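Periplasmic aliphatic sulphonates-binding protein (Escherichia coli, PDB 2X26) probably serves as the periplasmic solute-binding component of an ABC transport system that takes up aliphatic sulfonates. Local coordinates at residues K27-S32 against G199-G204; A214-Q219 against S240-R245. One frame throughout, in Å; residues are numbered along the deposited sequence.

How the interactions relate
From the N terminus, the chain leaves helix 24-28 through the turn at residues 29-32 and enters strand 33-38, an edge strand of the first sheet. The chain then completes both sheets before helix 199-218 begins, and the first turns of that helix close a loop of 166 residues against 27-32 in interaction 1. Farther along the same helix, interaction 2 closes a much shorter loop of 20 residues, mostly helix 220-231, against the end of helix 235-243. The two loops follow in series, neither nested nor crossed. Both use helix 199-218, which, with their centres 25 Å apart, ties an early helix-strand connection to the late helices.

Interaction 1: residues K27-S32 against G199-G204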
ATOM      1  N   LYS A  27     -19.280   9.671 -10.211  1.00  7.74           N
ATOM      2  CA  LYS A  27     -19.960  10.946 -10.244  1.00  9.59           C
ATOM      3  C   LYS A  27     -19.038  12.046 -10.770  1.00 10.62           C
ATOM      4  O   LYS A  27     -19.490  12.910 -11.534  1.00  7.43           O
ATOM      5  CB  LYS A  27     -20.462  11.296  -8.854  1.00  9.48           C
ATOM      6  CG  LYS A  27     -21.578  10.395  -8.375  1.00 13.34           C
ATOM      7  CD  LYS A  27     -22.113  10.877  -7.028  1.00 17.38           C
ATOM      8  CE  LYS A  27     -21.199  10.532  -5.855  1.00 22.03           C
ATOM      9  NZ  LYS A  27     -21.302  11.474  -4.671  1.00 24.14           N
ATOM     10  N   ARG A  28     -17.728  12.007 -10.399  1.00 10.72           N
ATOM     11  CA  ARG A  28     -16.835  13.084 -10.863  1.00 11.10           C
ATOM     12  C   ARG A  28     -16.429  13.035 -12.307  1.00 10.07           C
ATOM     13  O   ARG A  28     -16.211  14.080 -12.916  1.00  9.44           O
ATOM     14  CB  ARG A  28     -15.579  13.180 -10.047  1.00 12.20           C
ATOM     15  CG  ARG A  28     -15.904  13.627  -8.717  1.00 16.87           C
ATOM     16  CD  ARG A  28     -14.690  13.856  -7.931  1.00 22.08           C
ATOM     17  NE  ARG A  28     -15.142  14.136  -6.596  1.00 25.24           N
ATOM     18  CZ  ARG A  28     -14.339  14.502  -5.621  1.00 27.97           C
ATOM     19  NH1 ARG A  28     -13.039  14.608  -5.863  1.00 26.27           N
ATOM     20  NH2 ARG A  28     -14.849  14.749  -4.424  1.00 27.67           N
ATOM     21  N   TYR A  29     -16.326  11.829 -12.843  1.00  7.86           N
ATOM     22  CA  TYR A  29     -15.918  11.577 -14.197  1.00  9.47           C
ATOM     23  C   TYR A  29     -17.048  10.750 -14.943  1.00  9.76           C
ATOM     24  O   TYR A  29     -16.864   9.574 -15.245  1.00  7.84           O
ATOM     25  CB  TYR A  29     -14.592  10.833 -14.171  1.00  9.40           C
ATOM     26  CG  TYR A  29     -13.533  11.595 -13.407  1.00  9.34           C
ATOM     27  CD1 TYR A  29     -12.873  12.681 -13.999  1.00 10.29           C
ATOM     28  CD2 TYR A  29     -13.185  11.247 -12.097  1.00 11.35           C
ATOM     29  CE1 TYR A  29     -11.885  13.413 -13.279  1.00 10.33           C
ATOM     30  CE2 TYR A  29     -12.210  11.987 -11.376  1.00 11.15           C
ATOM     31  CZ  TYR A  29     -11.550  13.047 -11.998  1.00 12.03           C
ATOM     32  OH  TYR A  29     -10.577  13.798 -11.336  1.00 13.70           O
ATOM     33  N   PRO A  30     -18.193  11.380 -15.218  1.00 10.65           N
ATOM     34  CA  PRO A  30     -19.308  10.621 -15.821  1.00 10.69           C
ATOM     35  C   PRO A  30     -19.012  10.135 -17.237  1.00 11.48           C
ATOM     36  O   PRO A  30     -19.748   9.326 -17.791  1.00 11.89           O
ATOM     37  CB  PRO A  30     -20.460  11.636 -15.853  1.00 11.65           C
ATOM     38  CG  PRO A  30     -19.848  12.984 -15.631  1.00 10.88           C
ATOM     39  CD  PRO A  30     -18.578  12.766 -14.871  1.00 11.12           C
ATOM     40  N   GLU A  31     -17.919  10.613 -17.807  1.00 12.64           N
ATOM     41  CA  GLU A  31     -17.548  10.305 -19.153  1.00 13.79           C
ATOM     42  C   GLU A  31     -16.518   9.199 -19.253  1.00 13.54           C
ATOM     43  O   GLU A  31     -16.110   8.814 -20.354  1.00 14.04           O
ATOM     44  CB  GLU A  31     -16.992  11.582 -19.753  1.00 15.56           C
ATOM     45  CG  GLU A  31     -16.787  11.556 -21.174  1.00 20.11           C
ATOM     46  CD  GLU A  31     -17.065  12.902 -21.800  1.00 23.44           C
ATOM     47  OE1 GLU A  31     -17.264  13.923 -21.060  1.00 28.33           O
ATOM     48  OE2 GLU A  31     -17.086  12.907 -23.036  1.00 23.84           O
ATOM     49  N   SER A  32     -16.101   8.670 -18.113  1.00 11.58           N
ATOM     50  CA  SER A  32     -15.147   7.593 -18.102  1.00 11.24           C
ATOM     51  C   SER A  32     -15.858   6.417 -17.562  1.00  9.86           C
ATOM     52  O   SER A  32     -16.704   6.541 -16.640  1.00 12.03           O
ATOM     53  CB  SER A  32     -13.949   7.894 -17.200  1.00 10.82           C
ATOM     54  OG  SER A  32     -13.289   9.082 -17.645  1.00 16.01           O
ATOM     55  N   GLY A 199      -2.262  12.708 -17.292  1.00  8.11           N
ATOM     56  CA  GLY A 199      -1.668  13.337 -16.091  1.00  7.38           C
ATOM     57  C   GLY A 199      -2.636  14.083 -15.204  1.00  8.44           C
ATOM     58  O   GLY A 199      -2.660  13.851 -13.993  1.00  8.75           O
ATOM     59  N   ALA A 200      -3.385  15.024 -15.781  1.00  9.42           N
ATOM     60  CA  ALA A 200      -4.353  15.822 -15.015  1.00  9.35           C
ATOM     61  C   ALA A 200      -5.387  14.917 -14.373  1.00  9.08           C
ATOM     62  O   ALA A 200      -5.692  15.098 -13.201  1.00  9.38           O
ATOM     63  CB  ALA A 200      -5.062  16.851 -15.887  1.00  9.55           C
ATOM     64  N   PHE A 201      -5.869  13.930 -15.143  1.00  7.99           N
ATOM     65  CA  PHE A 201      -6.880  12.959 -14.700  1.00  8.55           C
ATOM     66  C   PHE A 201      -6.420  12.185 -13.488  1.00  8.24           C
ATOM     67  O   PHE A 201      -7.143  12.089 -12.500  1.00  8.36           O
ATOM     68  CB  PHE A 201      -7.243  11.984 -15.853  1.00  7.60           C
ATOM     69  CG  PHE A 201      -8.210  10.901 -15.460  1.00  8.46           C
ATOM     70  CD1 PHE A 201      -9.544  11.197 -15.193  1.00  7.09           C
ATOM     71  CD2 PHE A 201      -7.794   9.580 -15.396  1.00  5.92           C
ATOM     72  CE1 PHE A 201     -10.445  10.184 -14.822  1.00  6.75           C
ATOM     73  CE2 PHE A 201      -8.691   8.580 -15.058  1.00  8.42           C
ATOM     74  CZ  PHE A 201     -10.014   8.881 -14.773  1.00  7.85           C
ATOM     75  N   ILE A 202      -5.201  11.663 -13.543  1.00  7.64           N
ATOM     76  CA  ILE A 202      -4.666  10.860 -12.450  1.00  8.02           C
ATOM     77  C   ILE A 202      -4.549  11.711 -11.175  1.00  7.35           C
ATOM     78  O   ILE A 202      -4.839  11.265 -10.059  1.00  7.08           O
ATOM     79  CB  ILE A 202      -3.299  10.263 -12.833  1.00  7.24           C
ATOM     80  CG1 ILE A 202      -3.489   9.142 -13.877  1.00  9.27           C
ATOM     81  CG2 ILE A 202      -2.554   9.730 -11.589  1.00 10.60           C
ATOM     82  CD1 ILE A 202      -4.338   7.984 -13.375  1.00 15.74           C
ATOM     83  N   GLN A 203      -4.139  12.954 -11.356  1.00  7.42           N
ATOM     84  CA  GLN A 203      -3.986  13.804 -10.196  1.00  7.50           C
ATOM     85  C   GLN A 203      -5.324  14.018  -9.500  1.00  6.59           C
ATOM     86  O   GLN A 203      -5.395  13.992  -8.252  1.00  7.48           O
ATOM     87  CB  GLN A 203      -3.351  15.128 -10.603  1.00  7.13           C
ATOM     88  CG  GLN A 203      -1.922  14.929 -11.098  1.00  7.64           C
ATOM     89  CD  GLN A 203      -1.229  16.256 -11.300  1.00 10.63           C
ATOM     90  OE1 GLN A 203      -1.208  17.084 -10.389  1.00 10.35           O
ATOM     91  NE2 GLN A 203      -0.703  16.484 -12.501  1.00  8.16           N
ATOM     92  N   GLY A 204      -6.370  14.143 -10.298  1.00  6.89           N
ATOM     93  CA  GLY A 204      -7.703  14.391  -9.787  1.00  6.90           C
ATOM     94  C   GLY A 204      -8.204  13.114  -9.152  1.00  7.20           C
ATOM     95  O   GLY A 204      -8.912  13.163  -8.122  1.00  8.22           O
TER
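Phe201 and Gly204, on the first turns of helix 199-218, receive the ring of Tyr29 from the connection between helix 24-28 and strand 33-38. This is a helix packed against an alpha-to-beta connection in the two-lobed fold of the periplasmic binding proteins, with strand 33-38 at one edge of its sheet. Tyr29 is where helix 24-28 breaks off, and it opens a type I beta turn that runs to Ser32, closed by Ser32 N to Tyr29 O at 3.1 Å.

Along the helix, Phe201 comes first. Its CG lies anti to the backbone N (chi1 176°), which carries the ring out from the helix to Tyr29. The rings form a T-shaped pair: the edge of Phe201 is directed at one face of Tyr29, with centroids 4.8 Å apart and planes at 76°. Phe201 CE1 stands 3.5 Å above the tyrosine plane, displaced toward the rim, and CD1 of Tyr29 is its nearest atom at 3.6 Å. Phe201 also touches Ser1, Pro2 and Tyr194, so the ring is buried among several parts of the chain. Ser32 OG lies 4.2 Å from Phe201 CE1, but its polar partners are Pro2 O and Ser1 OG.

One turn on, Gly204 meets the phenol end of Tyr29. It has no side chain, and the hydroxyl lies directly against the helix backbone. Beyond, Arg28 makes a salt bridge with Glu211 of the same helix. Gly204 C lies at the edge of the tyrosine ring, near its plane, with Tyr29 OH 3.3 Å from Gly204 C.

Interaction 2: residues A214-Q219 against S240-R245; sequences ALTRSQ and SYLDHR
Thr216 faces Leu242 and Arg245 with its two branches divided between them. With chi1 at 66°, OG1 sits between the backbone N and the carbonyl carbon, while CG2 lies anti to the carbonyl carbon. The apolar part of the side chain meets one leucine methyl: Leu242 CD2 is 4.0 Å from Thr216 CB and equally far from Thr216 CG2. Leu242 chi2 of -177° sets CD1 anti to CA and leaves CD2 as the side branch that meets Thr216; the leucine also packs on Arg220, Ile224 and Leu227 of helix 220-231. That helix lies in the link between the segments, and the ends of helices 199-218 and 235-243 come side by side in the two-lobed binding-protein fold.

The polar branch reaches Arg245 through water. Thr216 OG1 accepts from the water at 2.9 Å, and the water accepts from Arg245 NH1 at 2.8 Å, lying in the guanidinium plane at its edge; Thr216 OG1 to Arg245 NH1 directly is 3.9 Å, too long to bond. A bend at chi3 (86°) turns the arginine head toward Thr216. Asp213 serves both residues, its carboxylate in a salt bridge with Arg245 NH2 and its backbone O hydrogen-bonded to Thr216 OG1. Arg245 NH2 also bonds a glycerol that most likely came in with the crystallisation solution.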
ATOM      1  N   ALA A 214     -10.400  10.739   3.984  1.00  5.73           N
ATOM      2  CA  ALA A 214     -10.765  11.690   5.064  1.00  6.42           C
ATOM      3  C   ALA A 214     -12.167  11.433   5.667  1.00  6.92           C
ATOM      4  O   ALA A 214     -12.469  11.861   6.813  1.00  6.10           O
ATOM      5  CB  ALA A 214     -10.687  13.046   4.561  1.00  6.75           C
ATOM      6  N   LEU A 215     -13.026  10.767   4.892  1.00  6.48           N
ATOM      7  CA  LEU A 215     -14.336  10.357   5.412  1.00  6.09           C
ATOM      8  C   LEU A 215     -14.187   9.457   6.607  1.00  6.74           C
ATOM      9  O   LEU A 215     -15.103   9.407   7.427  1.00  5.83           O
ATOM     10  CB  LEU A 215     -15.194   9.671   4.320  1.00  3.87           C
ATOM     11  CG  LEU A 215     -15.488  10.564   3.101  1.00  5.86           C
ATOM     12  CD1 LEU A 215     -16.210   9.742   2.024  1.00 11.02           C
ATOM     13  CD2 LEU A 215     -16.298  11.843   3.432  1.00 11.16           C
ATOM     14  N   THR A 216     -13.075   8.701   6.713  1.00  6.51           N
ATOM     15  CA  THR A 216     -12.881   7.852   7.889  1.00  9.04           C
ATOM     16  C   THR A 216     -12.761   8.693   9.160  1.00 10.63           C
ATOM     17  O   THR A 216     -12.978   8.171  10.257  1.00 10.40           O
ATOM     18  CB  THR A 216     -11.652   6.904   7.814  1.00  9.36           C
ATOM     19  OG1 THR A 216     -10.444   7.677   7.802  1.00  9.19           O
ATOM     20  CG2 THR A 216     -11.743   5.997   6.597  1.00 11.08           C
ATOM     21  N   ARG A 217     -12.417   9.982   9.034  1.00 11.60           N
ATOM     22  CA  ARG A 217     -12.413  10.876  10.203  0.50 12.14           C
ATOM     23  C   ARG A 217     -13.703  11.681  10.305  1.00 12.07           C
ATOM     24  O   ARG A 217     -14.288  11.822  11.395  1.00 12.42           O
ATOM     25  CB  ARG A 217     -11.204  11.817  10.191  0.50 12.37           C
ATOM     26  CG  ARG A 217     -11.128  12.728  11.406  0.50 16.06           C
ATOM     27  CD  ARG A 217      -9.963  13.705  11.304  0.50 20.14           C
ATOM     28  NE  ARG A 217      -9.774  14.474  12.537  0.50 22.43           N
ATOM     29  CZ  ARG A 217      -8.613  15.024  12.884  0.50 24.06           C
ATOM     30  NH1 ARG A 217      -7.553  14.875  12.097  0.50 24.45           N
ATOM     31  NH2 ARG A 217      -8.500  15.714  14.015  0.50 23.33           N
ATOM     32  N   SER A 218     -14.180  12.222   9.186  1.00 10.42           N
ATOM     33  CA  SER A 218     -15.355  13.129   9.264  1.00  9.72           C
ATOM     34  C   SER A 218     -16.674  12.372   9.389  1.00  8.99           C
ATOM     35  O   SER A 218     -17.631  12.896   9.938  1.00  8.90           O
ATOM     36  CB  SER A 218     -15.398  14.087   8.067  1.00  9.23           C
ATOM     37  OG  SER A 218     -15.515  13.307   6.872  1.00  8.31           O
ATOM     38  N   GLN A 219     -16.684  11.127   8.922  1.00  8.11           N
ATOM     39  CA  GLN A 219     -17.856  10.258   8.998  0.50  8.28           C
ATOM     40  C   GLN A 219     -17.381   8.908   9.555  1.00  7.72           C
ATOM     41  O   GLN A 219     -17.524   7.837   8.923  1.00  7.37           O
ATOM     42  CB  GLN A 219     -18.557  10.110   7.616  0.50  7.90           C
ATOM     43  CG  GLN A 219     -19.473  11.271   7.211  0.50 11.76           C
ATOM     44  CD  GLN A 219     -19.792  11.299   5.705  0.50 13.57           C
ATOM     45  OE1 GLN A 219     -20.117  10.285   5.105  0.50 13.27           O
ATOM     46  NE2 GLN A 219     -19.686  12.473   5.103  0.50 16.66           N
ATOM     47  N   SER A 240     -10.170   0.060  16.056  1.00  6.71           N
ATOM     48  CA  SER A 240      -8.742  -0.064  16.397  1.00  6.73           C
ATOM     49  C   SER A 240      -7.892   0.139  15.147  1.00  5.65           C
ATOM     50  O   SER A 240      -6.900   0.887  15.167  1.00  6.72           O
ATOM     51  CB  SER A 240      -8.492  -1.454  16.972  1.00  7.78           C
ATOM     52  OG  SER A 240      -7.150  -1.626  17.425  1.00 14.04           O
ATOM     53  N   TYR A 241      -8.276  -0.521  14.055  1.00  5.14           N
ATOM     54  CA  TYR A 241      -7.577  -0.372  12.797  1.00  5.35           C
ATOM     55  C   TYR A 241      -7.457   1.096  12.331  1.00  6.81           C
ATOM     56  O   TYR A 241      -6.344   1.560  11.964  1.00  7.43           O
ATOM     57  CB  TYR A 241      -8.328  -1.173  11.727  1.00  5.73           C
ATOM     58  CG  TYR A 241      -7.773  -1.067  10.353  1.00  5.97           C
ATOM     59  CD1 TYR A 241      -6.771  -1.912   9.929  1.00  8.89           C
ATOM     60  CD2 TYR A 241      -8.248  -0.106   9.469  1.00 10.05           C
ATOM     61  CE1 TYR A 241      -6.233  -1.792   8.620  1.00 13.21           C
ATOM     62  CE2 TYR A 241      -7.749   0.011   8.184  1.00 13.14           C
ATOM     63  CZ  TYR A 241      -6.760  -0.825   7.767  1.00 18.42           C
ATOM     64  OH  TYR A 241      -6.318  -0.707   6.477  1.00 19.89           O
ATOM     65  N   LEU A 242      -8.560   1.842  12.374  1.00  6.06           N
ATOM     66  CA  LEU A 242      -8.523   3.268  11.975  1.00  5.13           C
ATOM     67  C   LEU A 242      -7.697   4.099  12.950  1.00  5.94           C
ATOM     68  O   LEU A 242      -6.964   5.026  12.532  1.00  7.55           O
ATOM     69  CB  LEU A 242      -9.963   3.821  11.881  1.00  5.49           C
ATOM     70  CG  LEU A 242     -10.809   3.257  10.730  1.00  4.49           C
ATOM     71  CD1 LEU A 242     -12.145   4.038  10.852  1.00  6.54           C
ATOM     72  CD2 LEU A 242     -10.177   3.526   9.338  1.00  8.37           C
ATOM     73  N   ASP A 243      -7.754   3.753  14.243  1.00  5.78           N
ATOM     74  CA  ASP A 243      -6.982   4.467  15.252  1.00  5.85           C
ATOM     75  C   ASP A 243      -5.432   4.301  15.079  1.00  7.32           C
ATOM     76  O   ASP A 243      -4.669   5.074  15.658  1.00  9.18           O
ATOM     77  CB  ASP A 243      -7.404   4.010  16.639  1.00  4.93           C
ATOM     78  CG  ASP A 243      -8.745   4.555  17.051  1.00  6.25           C
ATOM     79  OD1 ASP A 243      -9.194   5.541  16.402  1.00  7.76           O
ATOM     80  OD2 ASP A 243      -9.330   4.022  18.047  1.00  8.86           O
ATOM     81  N   HIS A 244      -4.978   3.301  14.333  1.00  5.03           N
ATOM     82  CA  HIS A 244      -3.532   3.127  14.125  1.00  6.48           C
ATOM     83  C   HIS A 244      -3.042   3.854  12.874  1.00  6.92           C
ATOM     84  O   HIS A 244      -1.872   3.714  12.517  1.00  8.48           O
ATOM     85  CB  HIS A 244      -3.159   1.645  14.031  1.00  5.47           C
ATOM     86  CG  HIS A 244      -3.569   0.855  15.230  1.00  7.75           C
ATOM     87  ND1 HIS A 244      -4.029  -0.442  15.142  1.00 10.21           N
ATOM     88  CD2 HIS A 244      -3.604   1.186  16.544  1.00  6.30           C
ATOM     89  CE1 HIS A 244      -4.321  -0.882  16.354  1.00 11.98           C
ATOM     90  NE2 HIS A 244      -4.071   0.088  17.226  1.00  9.63           N
ATOM     91  N   ARG A 245      -3.925   4.601  12.199  1.00  6.72           N
ATOM     92  CA  ARG A 245      -3.544   5.287  10.945  1.00  8.03           C
ATOM     93  C   ARG A 245      -3.364   6.763  11.159  1.00  8.65           C
ATOM     94  O   ARG A 245      -4.122   7.385  11.955  1.00  9.04           O
ATOM     95  CB  ARG A 245      -4.661   5.150   9.920  1.00  7.37           C
ATOM     96  CG  ARG A 245      -4.891   3.686   9.518  1.00  9.60           C
ATOM     97  CD  ARG A 245      -6.133   3.667   8.665  1.00 12.05           C
ATOM     98  NE  ARG A 245      -5.810   3.947   7.268  1.00 11.07           N
ATOM     99  CZ  ARG A 245      -6.301   4.934   6.517  1.00 13.42           C
ATOM    100  NH1 ARG A 245      -7.130   5.870   7.014  1.00 12.12           N
ATOM    101  NH2 ARG A 245      -5.911   4.974   5.226  1.00 15.38           N
TER
HETATM  102  O   HOH W   1      -8.290   6.701   9.419  1.00 24.30           O